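Local atomic coordinates of LPXTG cell wall surface protein (PDB entry 4IGB), a protein that probably acts as a streptococcal cell-wall-attached surface adhesin, represented here by its N-terminal portion comprising the N1 and N2 domains. Residues 50-55 with 67-72; 63-68 with 143-148; 307-312 with 395-400. All blocks are in the same frame, centred on the assembly; numbering follows the deposited sequence.

Contact 1. Residues 50-55 with 67-72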
loop_
_atom_site.group_PDB
_atom_site.type_symbol
_atom_site.label_atom_id
_atom_site.label_comp_id
_atom_site.label_asym_id
_atom_site.label_seq_id
_atom_site.Cartn_x
_atom_site.Cartn_y
_atom_site.Cartn_z
ATOM N N PHE B 50 -23.831 10.241 -7.149
ATOM C CA PHE B 50 -24.336 11.539 -6.721
ATOM C C PHE B 50 -23.612 12.054 -5.482
ATOM O O PHE B 50 -23.131 11.275 -4.659
ATOM C CB PHE B 50 -25.844 11.475 -6.466
ATOM C CG PHE B 50 -26.251 10.419 -5.481
ATOM C CD1 PHE B 50 -26.287 10.693 -4.126
ATOM C CD2 PHE B 50 -26.606 9.152 -5.913
ATOM C CE1 PHE B 50 -26.663 9.723 -3.220
ATOM C CE2 PHE B 50 -26.984 8.179 -5.010
ATOM C CZ PHE B 50 -27.012 8.464 -3.663
ATOM N N HIS B 51 -23.538 13.374 -5.361
ATOM C CA HIS B 51 -22.901 14.004 -4.215
ATOM C C HIS B 51 -23.890 14.137 -3.065
ATOM O O HIS B 51 -25.061 14.446 -3.274
ATOM C CB HIS B 51 -22.353 15.379 -4.600
ATOM C CG HIS B 51 -21.610 16.065 -3.496
ATOM N ND1 HIS B 51 -20.234 16.127 -3.451
ATOM C CD2 HIS B 51 -22.052 16.719 -2.395
ATOM C CE1 HIS B 51 -19.861 16.790 -2.371
ATOM N NE2 HIS B 51 -20.944 17.160 -1.714
ATOM N N LEU B 52 -23.410 13.898 -1.851
ATOM C CA LEU B 52 -24.241 14.009 -0.661
ATOM C C LEU B 52 -23.603 14.968 0.332
ATOM O O LEU B 52 -22.411 14.869 0.621
ATOM C CB LEU B 52 -24.431 12.636 -0.014
ATOM C CG LEU B 52 -25.860 12.099 0.071
ATOM C CD1 LEU B 52 -26.651 12.466 -1.173
ATOM C CD2 LEU B 52 -25.852 10.595 0.283
ATOM N N SER B 53 -24.392 15.901 0.854
ATOM C CA SER B 53 -23.871 16.855 1.827
ATOM C C SER B 53 -24.493 16.593 3.205
ATOM O O SER B 53 -25.702 16.682 3.371
ATOM C CB SER B 53 -24.160 18.284 1.368
ATOM O OG SER B 53 -23.597 19.220 2.269
ATOM N N ASN B 54 -23.666 16.270 4.188
ATOM C CA ASN B 54 -24.161 15.847 5.493
ATOM C C ASN B 54 -25.166 14.717 5.349
ATOM O O ASN B 54 -26.346 14.885 5.675
ATOM C CB ASN B 54 -24.805 17.012 6.248
ATOM C CG ASN B 54 -23.944 18.254 6.241
ATOM O OD1 ASN B 54 -22.729 18.191 6.485
ATOM N ND2 ASN B 54 -24.567 19.397 5.942
ATOM N N PRO B 55 -24.706 13.578 4.845
ATOM C CA PRO B 55 -25.593 12.440 4.598
ATOM C C PRO B 55 -26.145 11.847 5.888
ATOM O O PRO B 55 -25.486 11.893 6.925
ATOM C CB PRO B 55 -24.672 11.431 3.912
ATOM C CG PRO B 55 -23.325 11.736 4.455
ATOM C CD PRO B 55 -23.287 13.223 4.673
ATOM N N GLY B 67 -19.081 15.877 6.689
ATOM C CA GLY B 67 -19.775 16.863 5.879
ATOM C C GLY B 67 -20.095 16.439 4.451
ATOM O O GLY B 67 -21.263 16.292 4.112
ATOM N N GLU B 68 -19.082 16.261 3.603
ATOM C CA GLU B 68 -19.334 16.034 2.167
ATOM C C GLU B 68 -18.919 14.643 1.680
ATOM O O GLU B 68 -17.869 14.114 2.052
ATOM C CB GLU B 68 -18.691 17.127 1.302
ATOM C CG GLU B 68 -19.116 18.559 1.666
ATOM C CD GLU B 68 -20.588 18.844 1.437
ATOM O OE1 GLU B 68 -21.181 18.296 0.494
ATOM O OE2 GLU B 68 -21.166 19.649 2.194
ATOM N N MET B 69 -19.766 14.054 0.848
ATOM C CA MET B 69 -19.585 12.673 0.429
ATOM C C MET B 69 -19.896 12.521 -1.052
ATOM O O MET B 69 -20.792 13.183 -1.586
ATOM C CB MET B 69 -20.523 11.759 1.226
ATOM C CG MET B 69 -20.692 10.360 0.642
ATOM S SD MET B 69 -21.811 9.319 1.606
ATOM C CE MET B 69 -20.765 8.924 3.008
ATOM N N GLU B 70 -19.152 11.647 -1.713
ATOM C CA GLU B 70 -19.531 11.225 -3.049
ATOM C C GLU B 70 -19.979 9.786 -2.945
ATOM O O GLU B 70 -19.216 8.914 -2.511
ATOM C CB GLU B 70 -18.380 11.394 -4.042
ATOM C CG GLU B 70 -18.810 11.201 -5.517
ATOM C CD GLU B 70 -19.613 12.365 -6.074
ATOM O OE1 GLU B 70 -19.699 13.424 -5.416
ATOM O OE2 GLU B 70 -20.159 12.224 -7.188
ATOM N N ASN B 71 -21.226 9.543 -3.335
ATOM C CA ASN B 71 -21.867 8.255 -3.107
ATOM C C ASN B 71 -22.137 7.497 -4.385
ATOM O O ASN B 71 -22.463 8.094 -5.408
ATOM C CB ASN B 71 -23.197 8.428 -2.371
ATOM C CG ASN B 71 -23.648 7.152 -1.701
ATOM O OD1 ASN B 71 -24.840 6.856 -1.679
ATOM N ND2 ASN B 71 -22.706 6.382 -1.157
ATOM N N PHE B 72 -22.040 6.174 -4.310
ATOM C CA PHE B 72 -22.246 5.335 -5.484
ATOM C C PHE B 72 -23.156 4.168 -5.156
ATOM O O PHE B 72 -22.892 3.386 -4.225
ATOM C CB PHE B 72 -20.913 4.801 -6.012
ATOM C CG PHE B 72 -19.956 5.865 -6.454
ATOM C CD1 PHE B 72 -19.187 6.555 -5.528
ATOM C CD2 PHE B 72 -19.800 6.158 -7.806
ATOM C CE1 PHE B 72 -18.278 7.519 -5.945
ATOM C CE2 PHE B 72 -18.915 7.133 -8.221
ATOM C CZ PHE B 72 -18.147 7.813 -7.290
#

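Contact 2. Residues 63-68 with 143-148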
loop_
_atom_site.group_PDB
_atom_site.type_symbol
_atom_site.label_atom_id
_atom_site.label_comp_id
_atom_site.label_asym_id
_atom_site.label_seq_id
_atom_site.Cartn_x
_atom_site.Cartn_y
_atom_site.Cartn_z
ATOM N N GLY B 63 -29.461 10.048 12.021
ATOM C CA GLY B 63 -28.695 11.228 12.369
ATOM C C GLY B 63 -27.750 11.636 11.255
ATOM O O GLY B 63 -27.042 10.801 10.686
ATOM N N ALA B 64 -27.748 12.921 10.932
ATOM C CA ALA B 64 -26.875 13.438 9.887
ATOM C C ALA B 64 -25.428 13.434 10.359
ATOM O O ALA B 64 -25.145 13.475 11.561
ATOM C CB ALA B 64 -27.306 14.834 9.484
ATOM N N TYR B 65 -24.510 13.370 9.408
ATOM C CA TYR B 65 -23.095 13.407 9.719
ATOM C C TYR B 65 -22.404 14.421 8.799
ATOM O O TYR B 65 -22.740 14.523 7.621
ATOM C CB TYR B 65 -22.478 12.020 9.541
ATOM C CG TYR B 65 -22.810 11.009 10.614
ATOM C CD1 TYR B 65 -24.059 10.398 10.670
ATOM C CD2 TYR B 65 -21.856 10.627 11.549
ATOM C CE1 TYR B 65 -24.355 9.457 11.647
ATOM C CE2 TYR B 65 -22.142 9.684 12.526
ATOM C CZ TYR B 65 -23.392 9.102 12.572
ATOM O OH TYR B 65 -23.674 8.163 13.549
ATOM N N PRO B 66 -21.437 15.181 9.333
ATOM C CA PRO B 66 -20.722 16.171 8.522
ATOM C C PRO B 66 -19.459 15.539 7.926
ATOM O O PRO B 66 -18.835 14.728 8.618
ATOM C CB PRO B 66 -20.349 17.246 9.555
ATOM C CG PRO B 66 -20.564 16.589 10.950
ATOM C CD PRO B 66 -20.921 15.149 10.711
ATOM N N GLY B 67 -19.081 15.877 6.689
ATOM C CA GLY B 67 -19.775 16.863 5.879
ATOM C C GLY B 67 -20.095 16.439 4.451
ATOM O O GLY B 67 -21.263 16.292 4.112
ATOM N N GLU B 68 -19.082 16.261 3.603
ATOM C CA GLU B 68 -19.334 16.034 2.167
ATOM C C GLU B 68 -18.919 14.643 1.680
ATOM O O GLU B 68 -17.869 14.114 2.052
ATOM C CB GLU B 68 -18.691 17.127 1.302
ATOM C CG GLU B 68 -19.116 18.559 1.666
ATOM C CD GLU B 68 -20.588 18.844 1.437
ATOM O OE1 GLU B 68 -21.181 18.296 0.494
ATOM O OE2 GLU B 68 -21.166 19.649 2.194
ATOM N N GLU B 143 -14.860 11.804 4.374
ATOM C CA GLU B 143 -14.066 11.720 5.581
ATOM C C GLU B 143 -14.943 11.719 6.826
ATOM O O GLU B 143 -14.542 12.209 7.866
ATOM C CB GLU B 143 -12.986 12.806 5.605
ATOM C CG GLU B 143 -11.939 12.603 4.512
ATOM C CD GLU B 143 -10.898 13.709 4.453
ATOM O OE1 GLU B 143 -9.699 13.397 4.495
ATOM O OE2 GLU B 143 -11.272 14.892 4.338
ATOM N N LEU B 144 -16.140 11.148 6.719
ATOM C CA LEU B 144 -17.016 11.023 7.889
ATOM C C LEU B 144 -16.359 10.233 9.019
ATOM O O LEU B 144 -16.577 10.532 10.190
ATOM C CB LEU B 144 -18.331 10.314 7.556
ATOM C CG LEU B 144 -19.351 10.857 6.561
ATOM C CD1 LEU B 144 -20.714 10.255 6.887
ATOM C CD2 LEU B 144 -19.392 12.377 6.578
ATOM N N TRP B 145 -15.585 9.209 8.660
ATOM C CA TRP B 145 -15.089 8.227 9.619
ATOM C C TRP B 145 -13.588 8.362 9.855
ATOM O O TRP B 145 -13.138 8.384 10.999
ATOM C CB TRP B 145 -15.431 6.816 9.134
ATOM C CG TRP B 145 -16.853 6.717 8.686
ATOM C CD1 TRP B 145 -17.305 6.388 7.439
ATOM C CD2 TRP B 145 -18.015 6.976 9.478
ATOM N NE1 TRP B 145 -18.683 6.417 7.411
ATOM C CE2 TRP B 145 -19.142 6.777 8.653
ATOM C CE3 TRP B 145 -18.214 7.356 10.810
ATOM C CZ2 TRP B 145 -20.450 6.940 9.114
ATOM C CZ3 TRP B 145 -19.520 7.525 11.268
ATOM C CH2 TRP B 145 -20.616 7.317 10.420
ATOM N N GLU B 146 -12.827 8.436 8.766
ATOM C CA GLU B 146 -11.392 8.681 8.822
ATOM C C GLU B 146 -11.046 9.692 7.747
ATOM O O GLU B 146 -11.809 9.884 6.796
ATOM C CB GLU B 146 -10.586 7.425 8.480
ATOM C CG GLU B 146 -10.969 6.147 9.172
ATOM C CD GLU B 146 -10.155 4.964 8.651
ATOM O OE1 GLU B 146 -9.232 5.178 7.826
ATOM O OE2 GLU B 146 -10.442 3.822 9.060
ATOM N N SER B 147 -9.877 10.304 7.890
ATOM C CA SER B 147 -9.303 11.138 6.850
ATOM C C SER B 147 -8.905 10.280 5.644
ATOM O O SER B 147 -8.520 9.122 5.789
ATOM C CB SER B 147 -8.061 11.861 7.384
ATOM O OG SER B 147 -8.408 12.839 8.351
ATOM N N ASN B 148 -9.011 10.852 4.453
ATOM C CA ASN B 148 -8.393 10.248 3.281
ATOM C C ASN B 148 -8.807 8.800 3.041
ATOM O O ASN B 148 -7.976 7.941 2.781
ATOM C CB ASN B 148 -6.872 10.339 3.418
ATOM C CG ASN B 148 -6.370 11.745 3.225
ATOM O OD1 ASN B 148 -6.721 12.403 2.250
ATOM N ND2 ASN B 148 -5.571 12.228 4.163
HETATM O O HOH W 1 -16.116 14.287 4.076
#

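Contact 3. Residues 307-312 with 395-400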
loop_
_atom_site.group_PDB
_atom_site.type_symbol
_atom_site.label_atom_id
_atom_site.label_comp_id
_atom_site.label_asym_id
_atom_site.label_seq_id
_atom_site.Cartn_x
_atom_site.Cartn_y
_atom_site.Cartn_z
ATOM N N ASP B 307 41.805 9.683 -17.498
ATOM C CA ASP B 307 41.955 8.428 -16.771
ATOM C C ASP B 307 42.546 8.659 -15.369
ATOM O O ASP B 307 43.239 9.647 -15.141
ATOM C CB ASP B 307 42.873 7.507 -17.577
ATOM C CG ASP B 307 43.039 6.146 -16.948
ATOM O OD1 ASP B 307 42.022 5.574 -16.504
ATOM O OD2 ASP B 307 44.188 5.654 -16.891
ATOM N N GLY B 308 42.260 7.752 -14.437
ATOM C CA GLY B 308 42.831 7.805 -13.101
ATOM C C GLY B 308 42.454 9.007 -12.244
ATOM O O GLY B 308 43.272 9.482 -11.461
ATOM N N GLN B 309 41.230 9.510 -12.387
ATOM C CA GLN B 309 40.746 10.578 -11.517
ATOM C C GLN B 309 39.834 10.000 -10.432
ATOM O O GLN B 309 38.772 9.442 -10.726
ATOM C CB GLN B 309 39.975 11.638 -12.310
ATOM C CG GLN B 309 40.775 12.348 -13.370
ATOM C CD GLN B 309 41.906 13.161 -12.787
ATOM O OE1 GLN B 309 43.066 12.929 -13.106
ATOM N NE2 GLN B 309 41.576 14.117 -11.921
ATOM N N ASP B 310 40.245 10.135 -9.178
ATOM C CA ASP B 310 39.423 9.652 -8.074
ATOM C C ASP B 310 38.039 10.283 -8.081
ATOM O O ASP B 310 37.879 11.475 -8.345
ATOM C CB ASP B 310 40.085 9.945 -6.735
ATOM C CG ASP B 310 41.264 9.051 -6.464
ATOM O OD1 ASP B 310 41.404 8.025 -7.165
ATOM O OD2 ASP B 310 42.044 9.375 -5.539
ATOM N N VAL B 311 37.029 9.472 -7.811
ATOM C CA VAL B 311 35.728 10.014 -7.465
ATOM C C VAL B 311 35.176 9.145 -6.339
ATOM O O VAL B 311 35.178 7.914 -6.420
ATOM C CB VAL B 311 34.756 10.130 -8.673
ATOM C CG1 VAL B 311 35.522 10.304 -9.986
ATOM C CG2 VAL B 311 33.838 8.939 -8.748
ATOM N N THR B 312 34.748 9.803 -5.269
ATOM C CA THR B 312 34.387 9.119 -4.046
ATOM C C THR B 312 32.946 9.416 -3.705
ATOM O O THR B 312 32.547 10.578 -3.652
ATOM C CB THR B 312 35.283 9.595 -2.885
ATOM O OG1 THR B 312 36.652 9.437 -3.261
ATOM C CG2 THR B 312 35.014 8.794 -1.621
ATOM N N THR B 395 36.111 5.144 -6.124
ATOM C CA THR B 395 36.267 4.762 -7.525
ATOM C C THR B 395 37.293 5.677 -8.187
ATOM O O THR B 395 37.749 6.660 -7.585
ATOM C CB THR B 395 34.946 4.880 -8.320
ATOM O OG1 THR B 395 34.629 6.260 -8.516
ATOM C CG2 THR B 395 33.804 4.202 -7.595
ATOM N N ALA B 396 37.654 5.362 -9.431
ATOM C CA ALA B 396 38.487 6.260 -10.227
ATOM C C ALA B 396 38.164 6.104 -11.709
ATOM O O ALA B 396 37.936 5.003 -12.180
ATOM C CB ALA B 396 39.970 6.010 -9.956
ATOM N N THR B 397 38.134 7.214 -12.434
ATOM C CA THR B 397 37.876 7.168 -13.864
ATOM C C THR B 397 38.866 6.235 -14.554
ATOM O O THR B 397 39.991 6.052 -14.084
ATOM C CB THR B 397 37.963 8.561 -14.487
ATOM O OG1 THR B 397 39.274 9.105 -14.261
ATOM C CG2 THR B 397 36.930 9.474 -13.851
ATOM N N ASN B 398 38.421 5.615 -15.646
ATOM C CA ASN B 398 39.285 4.766 -16.466
ATOM C C ASN B 398 39.487 5.413 -17.831
ATOM O O ASN B 398 39.073 6.549 -18.052
ATOM C CB ASN B 398 38.702 3.361 -16.608
ATOM C CG ASN B 398 37.312 3.372 -17.207
ATOM O OD1 ASN B 398 37.056 4.068 -18.187
ATOM N ND2 ASN B 398 36.396 2.627 -16.597
ATOM N N LYS B 399 40.129 4.698 -18.743
ATOM C CA LYS B 399 40.423 5.251 -20.061
ATOM C C LYS B 399 39.173 5.737 -20.794
ATOM O O LYS B 399 39.228 6.712 -21.548
ATOM C CB LYS B 399 41.181 4.229 -20.910
ATOM C CG LYS B 399 42.662 4.172 -20.605
ATOM C CD LYS B 399 43.328 5.472 -21.015
ATOM C CE LYS B 399 44.707 5.625 -20.383
ATOM N NZ LYS B 399 45.555 4.411 -20.555
ATOM N N LYS B 400 38.043 5.073 -20.560
ATOM C CA LYS B 400 36.820 5.385 -21.299
ATOM C C LYS B 400 36.272 6.771 -21.016
ATOM O O LYS B 400 35.410 7.259 -21.750
ATOM C CB LYS B 400 35.730 4.359 -21.025
ATOM C CG LYS B 400 36.167 2.928 -21.177
ATOM C CD LYS B 400 34.948 2.017 -21.209
ATOM C CE LYS B 400 35.243 0.693 -20.536
ATOM N NZ LYS B 400 34.151 -0.288 -20.773
HETATM O O HOH W 2 37.998 7.439 -4.935
#

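Contact 1. Residues 50-55 with 67-72
Met69 O is approached by three groups of the neighbouring strand: Leu52 N donates a straight bond to Met69 O at 2.7 Å, His51 CA directs its hydrogen to it, and the face of the His51 imidazole packs against it without a hydrogen bond, Met69 O standing 3.5 Å above the ring centre. With CG anti to the backbone N (chi1 -177°), His51 carries its ring across to Glu68. NE2 donates to Glu68 OE1, ring and carboxylate only 17° from coplanar, while Ser53 OG donates to Glu68 OE2. Both bonds are modelled very short, so their lengths are doubtful. On the ring's other nitrogen, ND1 makes a weak bond to Glu70 OE1, whose fellow oxygen OE2 holds Gln49. Phe50, Leu52, Met69 and Asn71 occupy the opposite, buried face of the sheet. Asn71 CB sits 4.2 Å from the Phe50 ring centroid in a CH-pi contact, and Asn71 ND2 turns to Glu137. Met69 SD lies 4.0 Å from Pro55 CG. This antiparallel pairing with strand 68-75, polar on one face and apolar-rich on the other, forms the edge of the six-stranded antiparallel sheet of the N1 domain, with strand 47-53 outermost.

Contact 2. Residues 63-68 with 143-148
Tyr65, Leu144 and Trp145 form a mostly apolar surface contact between two loops of the N1 domain, one leading into strand 68-75 and the other joining strands 135-142 and 149-153. Leu144 works with both branches. Its CD1 meets Tyr65 CB at 3.6 Å, while CD2 presses on the cis peptide between Pro66 and Gly67, lying 3.2 Å from Pro66 O. A first torsion that sets CG beside the backbone N (chi1 -62°) sends these methyls to the opposing loop; Leu144 CB lies over the pyrrole part of the neighbouring Trp145 indole. The indole reaches Tyr65 with its far corner: Trp145 CH2 is 3.5 Å from Tyr65 CE2, above the phenol face and displaced to its rim. The ring planes are inclined at 58°, so the pair meets obliquely. No direct hydrogen bond joins the loops, but one water donates to Glu68 O and accepts from Glu143 N. Within the second loop, Glu143 OE1 takes Asn148 N through its anti lone pair at 2.6 Å. Around the contact, Trp145 NE1 bonds Tyr157 OH of strand 157-158, Tyr65 and Trp145 both touch Tyr57 of strand 56-57, and Trp145 also packs on Val282 of strand 280-287.

Contact 3. Residues 307-312 with 395-400
Thr397 and Gln309 lie side by side where strands 310-317 and 389-397 meet at their ends. The Thr397 hydroxyl stands between its own backbone N and carbonyl carbon (chi1 59°), where OG1 accepts Gln309 N at 2.7 Å and also bonds Lys306 O. That fixes the other branch: Thr397 CG2 rests 4.0 Å from Gln309 CB and 4.2 Å from Val311 CG1, on the buried side shared with Leu343. The Gln309 chain bends at chi2 (-64°) and leads away from the partner segment toward Ile303 and Pro304. Backbone bonds, including Thr397 N to Gln309 O and Val311 N to Thr395 O, complete the antiparallel pairing within the N2 domain, whose adhesin-clan membership is consistent with an immunoglobulin-like fold. A water links the strands, bonded to Thr312 OG1 and donating to Thr395 O. Just before strand 310-317, Gly308 N donates to Thr397 O at 2.9 Å. The bent Lys399 chain passes Asp307 at a slant, with Lys399 CE 3.5 Å from Asp307 OD2; Lys399 NZ, at 4.1 Å from Asp307 OD2, is beyond a salt bridge. Asn398 OD1 accepts Lys400 N in an Asx turn, while Asn398 ND2 bonds Asp344 OD1 and Glu341 O.

In the fold
Contacts 1 and 2 adjoin in the N1 domain, their centres about 9 Å apart. They share Gly67 and Glu68, and Pro55 O probably bonds Tyr65 N between them. Contact 1 is partly buried sheet pairing, rich in backbone bonds and with a polar network on its outer face; contact 2, at the surface between loops, relies on apolar and aromatic packing plus one water. Contact 3 lies in the N2 domain, its centre about 62 Å from that of contact 1 and on the opposite side of the chain's centre. Like contact 1 it is partly buried and pairs antiparallel strands, but its Thr397 hydroxyl takes a backbone N-H across the strands, where contact 1 has histidine, serine and carboxylates.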